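Local coordinates for protein chromatin structure-remodeling complex subunit RSC2 (Saccharomyces cerevisiae, PDB 4BB7) that carries the histone H3-binding BAH domain of a subunit of the RSC complex, which remodels chromatin, positions nucleosomes and regulates transcription, at residues A[110-115]-A[246-251]; A[105-110]-A[115-120]; A[83-88]-A[168-173]; A[127-132]-A[215-220]. One frame throughout, in Å; residues are numbered along the deposited sequence.

Contact 1: A[110-115]-A[246-251]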
loop_
_atom_site.group_PDB
_atom_site.type_symbol
_atom_site.label_atom_id
_atom_site.label_comp_id
_atom_site.label_asym_id
_atom_site.label_seq_id
_atom_site.Cartn_x
_atom_site.Cartn_y
_atom_site.Cartn_z
ATOM N N THR A 110 -19.488 -18.148 -17.830
ATOM C CA THR A 110 -20.871 -18.192 -18.291
ATOM C C THR A 110 -21.029 -17.488 -19.642
ATOM O O THR A 110 -21.826 -17.909 -20.480
ATOM C CB THR A 110 -21.832 -17.581 -17.255
ATOM O OG1 THR A 110 -21.511 -18.082 -15.949
ATOM C CG2 THR A 110 -23.270 -17.937 -17.589
ATOM N N ARG A 111 -20.252 -16.427 -19.850
ATOM C CA ARG A 111 -20.250 -15.695 -21.116
ATOM C C ARG A 111 -19.518 -16.459 -22.230
ATOM O O ARG A 111 -20.078 -16.691 -23.307
ATOM C CB ARG A 111 -19.638 -14.307 -20.920
ATOM C CG ARG A 111 -19.395 -13.523 -22.197
ATOM C CD ARG A 111 -18.786 -12.162 -21.878
ATOM N NE ARG A 111 -18.426 -11.417 -23.082
ATOM C CZ ARG A 111 -17.397 -10.577 -23.163
ATOM N NH1 ARG A 111 -16.618 -10.374 -22.110
ATOM N NH2 ARG A 111 -17.146 -9.947 -24.302
ATOM N N TYR A 112 -18.273 -16.852 -21.968
ATOM C CA TYR A 112 -17.499 -17.644 -22.924
ATOM C C TYR A 112 -18.258 -18.924 -23.284
ATOM O O TYR A 112 -17.982 -19.573 -24.297
ATOM C CB TYR A 112 -16.127 -17.996 -22.339
ATOM C CG TYR A 112 -15.087 -18.383 -23.367
ATOM C CD1 TYR A 112 -15.248 -18.057 -24.707
ATOM C CD2 TYR A 112 -13.943 -19.083 -22.997
ATOM C CE1 TYR A 112 -14.297 -18.411 -25.650
ATOM C CE2 TYR A 112 -12.982 -19.441 -23.932
ATOM C CZ TYR A 112 -13.165 -19.102 -25.256
ATOM O OH TYR A 112 -12.218 -19.455 -26.191
ATOM N N GLN A 113 -19.221 -19.275 -22.441
ATOM C CA GLN A 113 -20.018 -20.477 -22.634
ATOM C C GLN A 113 -21.011 -20.285 -23.777
ATOM O O GLN A 113 -21.288 -21.213 -24.538
ATOM C CB GLN A 113 -20.763 -20.813 -21.339
ATOM C CG GLN A 113 -21.055 -22.285 -21.144
ATOM C CD GLN A 113 -21.797 -22.556 -19.851
ATOM O OE1 GLN A 113 -22.085 -21.637 -19.085
ATOM N NE2 GLN A 113 -22.113 -23.825 -19.603
ATOM N N ARG A 114 -21.533 -19.067 -23.894
ATOM C CA ARG A 114 -22.551 -18.740 -24.885
ATOM C C ARG A 114 -21.941 -18.306 -26.209
ATOM O O ARG A 114 -22.530 -18.517 -27.269
ATOM C CB ARG A 114 -23.457 -17.621 -24.367
ATOM C CG ARG A 114 -24.304 -17.984 -23.158
ATOM C CD ARG A 114 -24.217 -16.901 -22.091
ATOM N NE ARG A 114 -24.123 -15.564 -22.673
ATOM C CZ ARG A 114 -23.945 -14.452 -21.967
ATOM N NH1 ARG A 114 -23.840 -14.512 -20.645
ATOM N NH2 ARG A 114 -23.866 -13.279 -22.581
ATOM N N GLY A 115 -20.770 -17.683 -26.149
ATOM C CA GLY A 115 -20.125 -17.191 -27.350
ATOM C C GLY A 115 -18.740 -16.632 -27.107
ATOM O O GLY A 115 -18.042 -17.050 -26.184
ATOM N N THR A 246 -7.682 -23.006 -26.617
ATOM C CA THR A 246 -8.679 -22.782 -25.575
ATOM C C THR A 246 -9.345 -24.074 -25.092
ATOM O O THR A 246 -10.078 -24.065 -24.108
ATOM C CB THR A 246 -9.767 -21.802 -26.056
ATOM O OG1 THR A 246 -10.608 -22.449 -27.018
ATOM C CG2 THR A 246 -9.134 -20.578 -26.693
ATOM N N GLY A 247 -9.095 -25.178 -25.785
ATOM C CA GLY A 247 -9.701 -26.450 -25.434
ATOM C C GLY A 247 -11.208 -26.474 -25.634
ATOM O O GLY A 247 -11.931 -27.204 -24.951
ATOM N N THR A 248 -11.690 -25.665 -26.569
ATOM C CA THR A 248 -13.114 -25.624 -26.866
ATOM C C THR A 248 -13.416 -26.480 -28.085
ATOM O O THR A 248 -12.625 -26.537 -29.023
ATOM C CB THR A 248 -13.609 -24.184 -27.116
ATOM O OG1 THR A 248 -12.804 -23.565 -28.127
ATOM C CG2 THR A 248 -13.535 -23.364 -25.837
ATOM N N ILE A 249 -14.557 -27.154 -28.062
ATOM C CA ILE A 249 -14.975 -27.966 -29.193
ATOM C C ILE A 249 -16.430 -27.665 -29.526
ATOM O O ILE A 249 -17.240 -27.442 -28.631
ATOM C CB ILE A 249 -14.773 -29.476 -28.921
ATOM C CG1 ILE A 249 -15.271 -30.306 -30.106
ATOM C CG2 ILE A 249 -15.467 -29.894 -27.639
ATOM C CD1 ILE A 249 -15.124 -31.796 -29.913
ATOM N N THR A 250 -16.754 -27.637 -30.815
ATOM C CA THR A 250 -18.107 -27.305 -31.252
ATOM C C THR A 250 -18.606 -28.271 -32.322
ATOM O O THR A 250 -17.812 -28.938 -32.985
ATOM C CB THR A 250 -18.177 -25.872 -31.809
ATOM O OG1 THR A 250 -17.510 -25.816 -33.076
ATOM C CG2 THR A 250 -17.522 -24.888 -30.844
ATOM N N THR A 251 -19.925 -28.340 -32.484
ATOM C CA THR A 251 -20.545 -29.200 -33.489
ATOM C C THR A 251 -19.982 -30.619 -33.450
ATOM O O THR A 251 -20.565 -31.543 -34.016
ATOM C CB THR A 251 -20.386 -28.598 -34.882
#
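The nearest approaches all run through one atom, the Tyr112 hydroxyl, which reaches Thr246 and Thr248 in a buried contact. Tyr112 OH lies 3.3 Å from Thr246 CG2 and 4.1 Å from Thr248 CG2. Thr246 comes to the edge of the Tyr112 ring, with CB near the ring plane. The methyl of Thr248 approaches the ring obliquely. CG of Tyr112 is trans to the backbone N (chi1 -160°), which sends the ring off helix 109-114 toward the threonines. Gly247 and Thr248 form a G1 beta bulge opposite Asp243, at the start of strand 248-250. The positive phi of Gly247 (67°) suits the glycine of such a bulge. The contact joins helix 109-114 to strand 248-250, the last strand of the chain. Thr248 OG1 donates to Thr246 OG1 over 2.7 Å, and Asp243 OD2 also bonds Thr246 OG1. These bonds probably fix the rotation of Thr246, whose methyl faces the phenol. Leu125 and Val127 of strand 125-128 also touch the Tyr112 side chain.

Contact 2: A[105-110]-A[115-120]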
loop_
_atom_site.group_PDB
_atom_site.type_symbol
_atom_site.label_atom_id
_atom_site.label_comp_id
_atom_site.label_asym_id
_atom_site.label_seq_id
_atom_site.Cartn_x
_atom_site.Cartn_y
_atom_site.Cartn_z
ATOM N N TYR A 105 -6.598 -10.771 -21.470
ATOM C CA TYR A 105 -8.039 -10.669 -21.287
ATOM C C TYR A 105 -8.591 -11.856 -20.503
ATOM O O TYR A 105 -8.328 -13.010 -20.840
ATOM C CB TYR A 105 -8.749 -10.546 -22.636
ATOM C CG TYR A 105 -10.177 -10.070 -22.518
ATOM C CD1 TYR A 105 -10.468 -8.720 -22.399
ATOM C CD2 TYR A 105 -11.233 -10.970 -22.517
ATOM C CE1 TYR A 105 -11.770 -8.276 -22.288
ATOM C CE2 TYR A 105 -12.540 -10.535 -22.407
ATOM C CZ TYR A 105 -12.801 -9.186 -22.294
ATOM O OH TYR A 105 -14.099 -8.744 -22.184
ATOM N N VAL A 106 -9.349 -11.562 -19.453
ATOM C CA VAL A 106 -10.033 -12.595 -18.684
ATOM C C VAL A 106 -11.533 -12.534 -18.959
ATOM O O VAL A 106 -12.162 -11.490 -18.768
ATOM C CB VAL A 106 -9.782 -12.440 -17.169
ATOM C CG1 VAL A 106 -10.603 -13.458 -16.385
ATOM C CG2 VAL A 106 -8.298 -12.586 -16.855
ATOM N N ILE A 107 -12.099 -13.649 -19.414
ATOM C CA ILE A 107 -13.528 -13.719 -19.712
ATOM C C ILE A 107 -14.284 -14.558 -18.676
ATOM O O ILE A 107 -13.730 -15.486 -18.086
ATOM C CB ILE A 107 -13.791 -14.273 -21.135
ATOM C CG1 ILE A 107 -15.242 -14.028 -21.552
ATOM C CG2 ILE A 107 -13.457 -15.752 -21.211
ATOM C CD1 ILE A 107 -15.551 -14.475 -22.965
ATOM N N HIS A 108 -15.549 -14.214 -18.455
ATOM C CA HIS A 108 -16.388 -14.927 -17.500
ATOM C C HIS A 108 -16.944 -16.214 -18.109
ATOM O O HIS A 108 -17.567 -16.190 -19.171
ATOM C CB HIS A 108 -17.531 -14.027 -17.030
ATOM C CG HIS A 108 -18.359 -14.627 -15.938
ATOM N ND1 HIS A 108 -19.733 -14.525 -15.902
ATOM C CD2 HIS A 108 -18.006 -15.336 -14.840
ATOM C CE1 HIS A 108 -20.190 -15.145 -14.830
ATOM N NE2 HIS A 108 -19.162 -15.647 -14.168
ATOM N N PHE A 109 -16.726 -17.337 -17.431
ATOM C CA PHE A 109 -17.115 -18.639 -17.972
ATOM C C PHE A 109 -18.516 -18.668 -18.568
ATOM O O PHE A 109 -18.717 -19.163 -19.674
ATOM C CB PHE A 109 -16.995 -19.741 -16.919
ATOM C CG PHE A 109 -17.500 -21.077 -17.390
ATOM C CD1 PHE A 109 -16.838 -21.766 -18.400
ATOM C CD2 PHE A 109 -18.634 -21.643 -16.832
ATOM C CE1 PHE A 109 -17.299 -22.998 -18.840
ATOM C CE2 PHE A 109 -19.101 -22.876 -17.267
ATOM C CZ PHE A 109 -18.434 -23.554 -18.273
ATOM N N THR A 110 -19.488 -18.148 -17.830
ATOM C CA THR A 110 -20.871 -18.192 -18.291
ATOM C C THR A 110 -21.029 -17.488 -19.642
ATOM O O THR A 110 -21.826 -17.909 -20.480
ATOM C CB THR A 110 -21.832 -17.581 -17.255
ATOM O OG1 THR A 110 -21.511 -18.082 -15.949
ATOM C CG2 THR A 110 -23.270 -17.937 -17.589
ATOM N N GLY A 115 -20.770 -17.683 -26.149
ATOM C CA GLY A 115 -20.125 -17.191 -27.350
ATOM C C GLY A 115 -18.740 -16.632 -27.107
ATOM O O GLY A 115 -18.042 -17.050 -26.184
ATOM N N ASN A 116 -18.345 -15.678 -27.944
ATOM C CA ASN A 116 -17.011 -15.093 -27.876
ATOM C C ASN A 116 -17.032 -13.579 -27.697
ATOM O O ASN A 116 -17.994 -12.917 -28.087
ATOM C CB ASN A 116 -16.212 -15.458 -29.127
ATOM C CG ASN A 116 -15.840 -16.919 -29.167
ATOM O OD1 ASN A 116 -15.586 -17.531 -28.130
ATOM N ND2 ASN A 116 -15.806 -17.491 -30.364
ATOM N N PRO A 117 -15.965 -13.026 -27.100
ATOM C CA PRO A 117 -15.857 -11.573 -26.949
ATOM C C PRO A 117 -15.769 -10.908 -28.315
ATOM O O PRO A 117 -15.064 -11.410 -29.192
ATOM C CB PRO A 117 -14.533 -11.396 -26.195
ATOM C CG PRO A 117 -14.278 -12.709 -25.540
ATOM C CD PRO A 117 -14.832 -13.732 -26.482
ATOM N N ASP A 118 -16.480 -9.801 -28.497
ATOM C CA ASP A 118 -16.441 -9.088 -29.768
ATOM C C ASP A 118 -15.402 -7.974 -29.720
ATOM O O ASP A 118 -15.739 -6.802 -29.555
ATOM C CB ASP A 118 -17.821 -8.525 -30.115
ATOM C CG ASP A 118 -17.994 -8.278 -31.604
ATOM O OD1 ASP A 118 -17.270 -8.912 -32.402
ATOM O OD2 ASP A 118 -18.858 -7.456 -31.976
ATOM N N MET A 119 -14.135 -8.356 -29.862
ATOM C CA MET A 119 -13.029 -7.408 -29.810
ATOM C C MET A 119 -11.737 -8.056 -30.294
ATOM O O MET A 119 -11.717 -9.241 -30.624
ATOM C CB MET A 119 -12.855 -6.864 -28.389
ATOM C CG MET A 119 -12.591 -7.930 -27.334
ATOM S SD MET A 119 -12.756 -7.297 -25.652
ATOM C CE MET A 119 -11.630 -5.904 -25.695
ATOM N N LYS A 120 -10.661 -7.277 -30.336
ATOM C CA LYS A 120 -9.383 -7.766 -30.843
ATOM C C LYS A 120 -8.409 -8.117 -29.720
ATOM O O LYS A 120 -8.348 -7.435 -28.699
ATOM C CB LYS A 120 -8.754 -6.738 -31.786
#
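Tyr105 meets the Met119 sulfur obliquely to its ring and has Pro117 near CE2. The distance from Met119 SD to the Tyr105 ring centroid is 4.2 Å, at 34° from the ring normal, which makes this a Met-aromatic contact. Strands 100-108 and 115-117 flank helix 109-114 within the BAH domain. Strand 100-108 belongs to the six-stranded mixed sheet, and strand 115-117 pairs with strand 160-162 instead. No hydrogen bond joins the segments; the close approaches are between side chains. The sulfur makes the closest approach of Met119: SD is 3.6 Å from Tyr105 CE1. A bend at chi3 (-55°) brings the Met119 methyl to the same ring carbon, with CE 4.2 Å from Tyr105 CE1. The phenol is held at its far end by a hydrogen bond between Tyr105 OH and Arg111 NH1. Trp32 meets the Tyr105 ring edge-to-face. Ile107 is the buried member of the group, and Met119 lies at the exposed end. Ile107 crosses Pro117 at about a right angle, with Ile107 CD1 3.4 Å from Pro117 CG.

Contact 3: A[83-88]-A[168-173]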
loop_
_atom_site.group_PDB
_atom_site.type_symbol
_atom_site.label_atom_id
_atom_site.label_comp_id
_atom_site.label_asym_id
_atom_site.label_seq_id
_atom_site.Cartn_x
_atom_site.Cartn_y
_atom_site.Cartn_z
ATOM N N LYS A 83 -8.506 -25.036 -20.004
ATOM C CA LYS A 83 -7.259 -24.539 -20.559
ATOM C C LYS A 83 -7.240 -23.027 -20.385
ATOM O O LYS A 83 -8.154 -22.331 -20.828
ATOM C CB LYS A 83 -7.123 -24.915 -22.035
ATOM C CG LYS A 83 -5.866 -24.369 -22.693
ATOM C CD LYS A 83 -5.512 -25.142 -23.951
ATOM C CE LYS A 83 -5.180 -26.596 -23.630
ATOM N NZ LYS A 83 -4.730 -27.355 -24.837
ATOM N N ASN A 84 -6.207 -22.527 -19.717
ATOM C CA ASN A 84 -6.082 -21.098 -19.451
ATOM C C ASN A 84 -7.053 -20.578 -18.397
ATOM O O ASN A 84 -7.436 -19.408 -18.426
ATOM C CB ASN A 84 -6.242 -20.298 -20.743
ATOM C CG ASN A 84 -5.131 -20.561 -21.725
ATOM O OD1 ASN A 84 -3.955 -20.634 -21.353
ATOM N ND2 ASN A 84 -5.494 -20.710 -22.994
ATOM N N GLU A 85 -7.446 -21.440 -17.463
ATOM C CA GLU A 85 -8.347 -21.023 -16.395
ATOM C C GLU A 85 -7.616 -20.235 -15.320
ATOM O O GLU A 85 -6.476 -20.550 -14.979
ATOM C CB GLU A 85 -9.054 -22.221 -15.754
ATOM C CG GLU A 85 -9.940 -21.821 -14.573
ATOM C CD GLU A 85 -10.745 -22.975 -13.992
ATOM O OE1 GLU A 85 -10.771 -24.066 -14.603
ATOM O OE2 GLU A 85 -11.354 -22.781 -12.916
ATOM N N VAL A 86 -8.281 -19.207 -14.796
ATOM C CA VAL A 86 -7.786 -18.464 -13.641
ATOM C C VAL A 86 -8.898 -18.285 -12.608
ATOM O O VAL A 86 -10.082 -18.350 -12.938
ATOM C CB VAL A 86 -7.226 -17.073 -14.029
ATOM C CG1 VAL A 86 -6.139 -17.209 -15.086
ATOM C CG2 VAL A 86 -8.343 -16.153 -14.513
ATOM N N MET A 87 -8.506 -18.064 -11.357
ATOM C CA MET A 87 -9.456 -17.815 -10.281
ATOM C C MET A 87 -9.225 -16.435 -9.670
ATOM O O MET A 87 -8.086 -15.985 -9.565
ATOM C CB MET A 87 -9.337 -18.886 -9.190
ATOM C CG MET A 87 -10.006 -20.216 -9.516
ATOM S SD MET A 87 -9.141 -21.169 -10.774
ATOM C CE MET A 87 -7.524 -21.342 -10.026
ATOM N N LYS A 88 -10.309 -15.773 -9.270
ATOM C CA LYS A 88 -10.230 -14.459 -8.638
ATOM C C LYS A 88 -9.904 -14.575 -7.153
ATOM O O LYS A 88 -10.440 -15.438 -6.452
ATOM C CB LYS A 88 -11.549 -13.700 -8.807
ATOM C CG LYS A 88 -11.564 -12.334 -8.135
ATOM C CD LYS A 88 -12.973 -11.778 -8.055
ATOM C CE LYS A 88 -12.961 -10.329 -7.621
ATOM N NZ LYS A 88 -12.291 -10.148 -6.308
ATOM N N PHE A 168 -16.454 -27.670 -23.358
ATOM C CA PHE A 168 -15.111 -27.398 -22.862
ATOM C C PHE A 168 -14.367 -28.669 -22.467
ATOM O O PHE A 168 -14.915 -29.536 -21.788
ATOM C CB PHE A 168 -15.172 -26.464 -21.654
ATOM C CG PHE A 168 -15.717 -25.104 -21.963
ATOM C CD1 PHE A 168 -17.069 -24.922 -22.201
ATOM C CD2 PHE A 168 -14.880 -24.002 -22.000
ATOM C CE1 PHE A 168 -17.574 -23.670 -22.483
ATOM C CE2 PHE A 168 -15.380 -22.745 -22.278
ATOM C CZ PHE A 168 -16.729 -22.579 -22.519
ATOM N N PHE A 169 -13.114 -28.775 -22.898
ATOM C CA PHE A 169 -12.231 -29.802 -22.376
ATOM C C PHE A 169 -11.714 -29.319 -21.034
ATOM O O PHE A 169 -11.225 -28.195 -20.921
ATOM C CB PHE A 169 -11.041 -30.037 -23.309
ATOM C CG PHE A 169 -11.395 -30.722 -24.598
ATOM C CD1 PHE A 169 -11.499 -32.102 -24.658
ATOM C CD2 PHE A 169 -11.596 -29.989 -25.756
ATOM C CE1 PHE A 169 -11.812 -32.737 -25.842
ATOM C CE2 PHE A 169 -11.909 -30.617 -26.943
ATOM C CZ PHE A 169 -12.016 -31.994 -26.987
ATOM N N LYS A 170 -11.836 -30.161 -20.014
ATOM C CA LYS A 170 -11.243 -29.879 -18.715
ATOM C C LYS A 170 -9.967 -30.703 -18.607
ATOM O O LYS A 170 -9.844 -31.740 -19.254
ATOM C CB LYS A 170 -12.209 -30.241 -17.584
ATOM C CG LYS A 170 -13.231 -29.165 -17.242
ATOM C CD LYS A 170 -12.577 -28.005 -16.518
ATOM C CE LYS A 170 -13.587 -27.191 -15.728
ATOM N NZ LYS A 170 -14.037 -27.890 -14.499
ATOM N N TYR A 171 -9.020 -30.239 -17.798
ATOM C CA TYR A 171 -7.715 -30.882 -17.704
ATOM C C TYR A 171 -7.342 -31.168 -16.258
ATOM O O TYR A 171 -7.690 -30.404 -15.364
ATOM C CB TYR A 171 -6.644 -30.014 -18.373
ATOM C CG TYR A 171 -6.946 -29.712 -19.823
ATOM C CD1 TYR A 171 -7.915 -28.776 -20.172
ATOM C CD2 TYR A 171 -6.276 -30.369 -20.841
ATOM C CE1 TYR A 171 -8.203 -28.502 -21.500
ATOM C CE2 TYR A 171 -6.554 -30.102 -22.172
ATOM C CZ TYR A 171 -7.516 -29.170 -22.495
ATOM O OH TYR A 171 -7.789 -28.908 -23.818
ATOM N N PRO A 172 -6.631 -32.280 -16.028
ATOM C CA PRO A 172 -6.209 -32.674 -14.682
ATOM C C PRO A 172 -5.199 -31.685 -14.108
ATOM O O PRO A 172 -4.459 -31.044 -14.860
ATOM C CB PRO A 172 -5.543 -34.031 -14.911
ATOM C CG PRO A 172 -5.061 -33.972 -16.324
ATOM C CD PRO A 172 -6.117 -33.199 -17.058
ATOM N N SER A 173 -5.178 -31.573 -12.784
ATOM C CA SER A 173 -4.327 -30.616 -12.093
ATOM C C SER A 173 -2.874 -30.712 -12.528
ATOM O O SER A 173 -2.333 -31.810 -12.664
ATOM C CB SER A 173 -4.416 -30.822 -10.582
ATOM O OG SER A 173 -3.505 -29.973 -9.906
HETATM O O HOH W 1 -10.665 -25.722 -21.838
#
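Phe169 begins the contact through its backbone carbonyl, which meets Lys83 through a water. The water donates to Phe169 O over 2.7 Å and accepts from Lys83 N over 2.9 Å. Lys83 N and Phe169 O themselves are 4.3 Å apart. Lys170 comes next. Its CB points away from 83-88, but the chain folds back until CE is 4.4 Å from Glu85 OE1. The charged ends do not meet (Glu85 OE1 to Lys170 NZ 5.0 Å); each is bonded elsewhere. Lys170 NZ bonds Gly218 O and makes a cation-pi contact with Tyr82, while Glu85 OE1 accepts from Tyr82 N. Strands 80-82 and 166-172 are antiparallel neighbours in a five-stranded mixed sheet. The water bridges the two backbones just past the end of strand 80-82. Tyr171 follows and makes the main side-chain contact. The Lys83 chain crosses its ring obliquely, with CB 3.8 Å from Tyr171 CE1. A bend at chi3 (-63°) then brings Lys83 CE to 3.5 Å from Tyr171 OH. Lys83 NZ ends in a hydrogen bond to Ile244 O. The bridging water lies in the plane of the Tyr171 ring, at its edge.

Contact 4: A[127-132]-A[215-220]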
loop_
_atom_site.group_PDB
_atom_site.type_symbol
_atom_site.label_atom_id
_atom_site.label_comp_id
_atom_site.label_asym_id
_atom_site.label_seq_id
_atom_site.Cartn_x
_atom_site.Cartn_y
_atom_site.Cartn_z
ATOM N N VAL A 127 -9.898 -17.687 -18.913
ATOM C CA VAL A 127 -11.299 -17.708 -18.513
ATOM C C VAL A 127 -11.417 -17.917 -17.013
ATOM O O VAL A 127 -10.628 -18.644 -16.414
ATOM C CB VAL A 127 -12.107 -18.800 -19.253
ATOM C CG1 VAL A 127 -11.675 -20.184 -18.804
ATOM C CG2 VAL A 127 -13.600 -18.612 -19.020
ATOM N N CYS A 128 -12.405 -17.269 -16.410
ATOM C CA CYS A 128 -12.640 -17.401 -14.980
ATOM C C CYS A 128 -14.081 -17.807 -14.699
ATOM O O CYS A 128 -15.030 -17.164 -15.157
ATOM C CB CYS A 128 -12.300 -16.096 -14.252
ATOM S SG CYS A 128 -12.714 -16.081 -12.486
ATOM N N GLU A 129 -14.234 -18.890 -13.950
ATOM C CA GLU A 129 -15.542 -19.310 -13.475
ATOM C C GLU A 129 -15.632 -19.155 -11.959
ATOM O O GLU A 129 -16.640 -18.686 -11.431
ATOM C CB GLU A 129 -15.816 -20.760 -13.866
ATOM C CG GLU A 129 -17.208 -21.229 -13.502
ATOM C CD GLU A 129 -17.422 -22.692 -13.812
ATOM O OE1 GLU A 129 -16.422 -23.385 -14.082
ATOM O OE2 GLU A 129 -18.586 -23.149 -13.786
ATOM N N PHE A 130 -14.562 -19.544 -11.269
ATOM C CA PHE A 130 -14.550 -19.577 -9.809
ATOM C C PHE A 130 -13.710 -18.469 -9.181
ATOM O O PHE A 130 -12.692 -18.053 -9.732
ATOM C CB PHE A 130 -14.019 -20.928 -9.321
ATOM C CG PHE A 130 -14.794 -22.104 -9.832
ATOM C CD1 PHE A 130 -15.907 -22.568 -9.145
ATOM C CD2 PHE A 130 -14.411 -22.746 -10.998
ATOM C CE1 PHE A 130 -16.624 -23.649 -9.612
ATOM C CE2 PHE A 130 -15.122 -23.829 -11.471
ATOM C CZ PHE A 130 -16.233 -24.283 -10.776
ATOM N N ARG A 131 -14.145 -17.999 -8.018
ATOM C CA ARG A 131 -13.297 -17.181 -7.164
ATOM C C ARG A 131 -12.685 -18.079 -6.093
ATOM O O ARG A 131 -13.242 -19.128 -5.758
ATOM C CB ARG A 131 -14.081 -16.024 -6.537
ATOM C CG ARG A 131 -15.375 -16.424 -5.847
ATOM C CD ARG A 131 -16.045 -15.205 -5.215
ATOM N NE ARG A 131 -17.348 -15.513 -4.628
ATOM C CZ ARG A 131 -17.532 -15.877 -3.364
ATOM N NH1 ARG A 131 -16.494 -15.989 -2.543
ATOM N NH2 ARG A 131 -18.756 -16.134 -2.918
ATOM N N TYR A 132 -11.536 -17.668 -5.567
ATOM C CA TYR A 132 -10.752 -18.513 -4.673
ATOM C C TYR A 132 -10.651 -17.945 -3.258
ATOM O O TYR A 132 -10.144 -16.841 -3.050
ATOM C CB TYR A 132 -9.356 -18.721 -5.269
ATOM C CG TYR A 132 -8.402 -19.535 -4.424
ATOM C CD1 TYR A 132 -8.647 -20.875 -4.160
ATOM C CD2 TYR A 132 -7.235 -18.970 -3.920
ATOM C CE1 TYR A 132 -7.767 -21.627 -3.400
ATOM C CE2 TYR A 132 -6.349 -19.712 -3.161
ATOM C CZ TYR A 132 -6.621 -21.042 -2.903
ATOM O OH TYR A 132 -5.743 -21.789 -2.148
ATOM N N ASP A 215 -22.432 -33.525 -9.397
ATOM C CA ASP A 215 -21.417 -32.509 -9.656
ATOM C C ASP A 215 -21.810 -31.637 -10.848
ATOM O O ASP A 215 -21.533 -31.969 -12.001
ATOM C CB ASP A 215 -20.064 -33.168 -9.903
ATOM C CG ASP A 215 -18.941 -32.163 -10.026
ATOM O OD1 ASP A 215 -19.181 -30.965 -9.771
ATOM O OD2 ASP A 215 -17.815 -32.577 -10.367
ATOM N N ASP A 216 -22.447 -30.511 -10.552
ATOM C CA ASP A 216 -23.092 -29.693 -11.572
ATOM C C ASP A 216 -22.126 -28.865 -12.413
ATOM O O ASP A 216 -22.391 -28.598 -13.584
ATOM C CB ASP A 216 -24.123 -28.778 -10.915
ATOM C CG ASP A 216 -25.035 -29.523 -9.970
ATOM O OD1 ASP A 216 -25.484 -30.634 -10.330
ATOM O OD2 ASP A 216 -25.295 -29.003 -8.863
ATOM N N LEU A 217 -21.013 -28.455 -11.818
ATOM C CA LEU A 217 -20.078 -27.569 -12.504
ATOM C C LEU A 217 -18.966 -28.345 -13.200
ATOM O O LEU A 217 -18.133 -27.764 -13.899
ATOM C CB LEU A 217 -19.479 -26.572 -11.515
ATOM C CG LEU A 217 -20.491 -25.829 -10.645
ATOM C CD1 LEU A 217 -19.787 -24.781 -9.802
ATOM C CD2 LEU A 217 -21.567 -25.191 -11.502
ATOM N N GLY A 218 -18.961 -29.661 -13.006
ATOM C CA GLY A 218 -17.900 -30.508 -13.523
ATOM C C GLY A 218 -16.563 -30.156 -12.896
ATOM O O GLY A 218 -15.594 -29.865 -13.598
ATOM N N GLU A 219 -16.511 -30.177 -11.568
ATOM C CA GLU A 219 -15.318 -29.742 -10.850
ATOM C C GLU A 219 -14.288 -30.856 -10.685
ATOM O O GLU A 219 -13.078 -30.599 -10.711
ATOM C CB GLU A 219 -15.689 -29.155 -9.481
ATOM C CG GLU A 219 -16.679 -28.003 -9.554
ATOM C CD GLU A 219 -16.901 -27.330 -8.211
ATOM O OE1 GLU A 219 -15.957 -26.687 -7.708
ATOM O OE2 GLU A 219 -18.018 -27.435 -7.662
ATOM N N TYR A 220 -14.768 -32.089 -10.532
ATOM C CA TYR A 220 -13.898 -33.198 -10.149
ATOM C C TYR A 220 -13.964 -34.399 -11.094
ATOM O O TYR A 220 -15.020 -34.726 -11.638
ATOM C CB TYR A 220 -14.197 -33.620 -8.708
ATOM C CG TYR A 220 -14.266 -32.447 -7.756
ATOM C CD1 TYR A 220 -13.113 -31.768 -7.382
ATOM C CD2 TYR A 220 -15.483 -32.009 -7.238
ATOM C CE1 TYR A 220 -13.165 -30.693 -6.521
ATOM C CE2 TYR A 220 -15.543 -30.930 -6.366
ATOM C CZ TYR A 220 -14.376 -30.276 -6.014
ATOM O OH TYR A 220 -14.407 -29.200 -5.155
#
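Phe130 meets Leu217 by its ring edge, and this is the tight part of the contact. Leu217 CD1 lies near the ring plane, 3.4 Å from Phe130 CE1 and 3.7 Å from Phe130 CZ. The contact sets the loop between strands 206-207 and 230-231 against the place where strand 125-128 gives way to the hairpin of strands 130-133 and 138-141 in this BAH-domain chain. CG of Phe130 is trans to the carbonyl carbon (chi1 -57°), and the ring reaches out to the loop. Glu129 CG packs over one face of the ring. The looser part is polar and involves the partly exposed Glu219. Its carboxylate is tilted 20° from the ring plane and approaches obliquely, with Glu219 OE1 3.6 Å from Phe130 CE1. Arg79 ties the two together: it forms a salt bridge with Glu219 OE1 and a cation-pi contact with Phe130. Glu129 touches Leu217 more distantly, and its carboxylate is held by Lys141 and by Tyr82 OH. Within the loop, Asp215 accepts from the backbone and probably stabilises the turn that carries Leu217 and Glu219. Asp215 OD2 uses its syn lone pair to accept from Tyr220 N, at 3.1 Å and an N-H...O angle of 163°.

Overall arrangement
Contact 1 is the buried one. Contacts 2, 3 and 4 are partly buried, and contact 2 runs out to an exposed methionine. Contacts 1 and 2 share helix 109-114. Contacts 1 and 3 meet in one sheet, where strands 248-250 and 166-172 are neighbours. Contacts 2 and 4 are tied by the pairing of strands 100-108 and 125-128, where Ile107 and Phe109 bond the backbone of Cys128. Contacts 3 and 4 are neighbours, about 9 Å apart between centres. Chemistry follows place. Contact 2 is sulfur, ring and aliphatic packing, and contact 1 sets a phenol against threonine methyls. Contact 3 adds a water bridge, and contact 4 pairs apolar packing with charged groups.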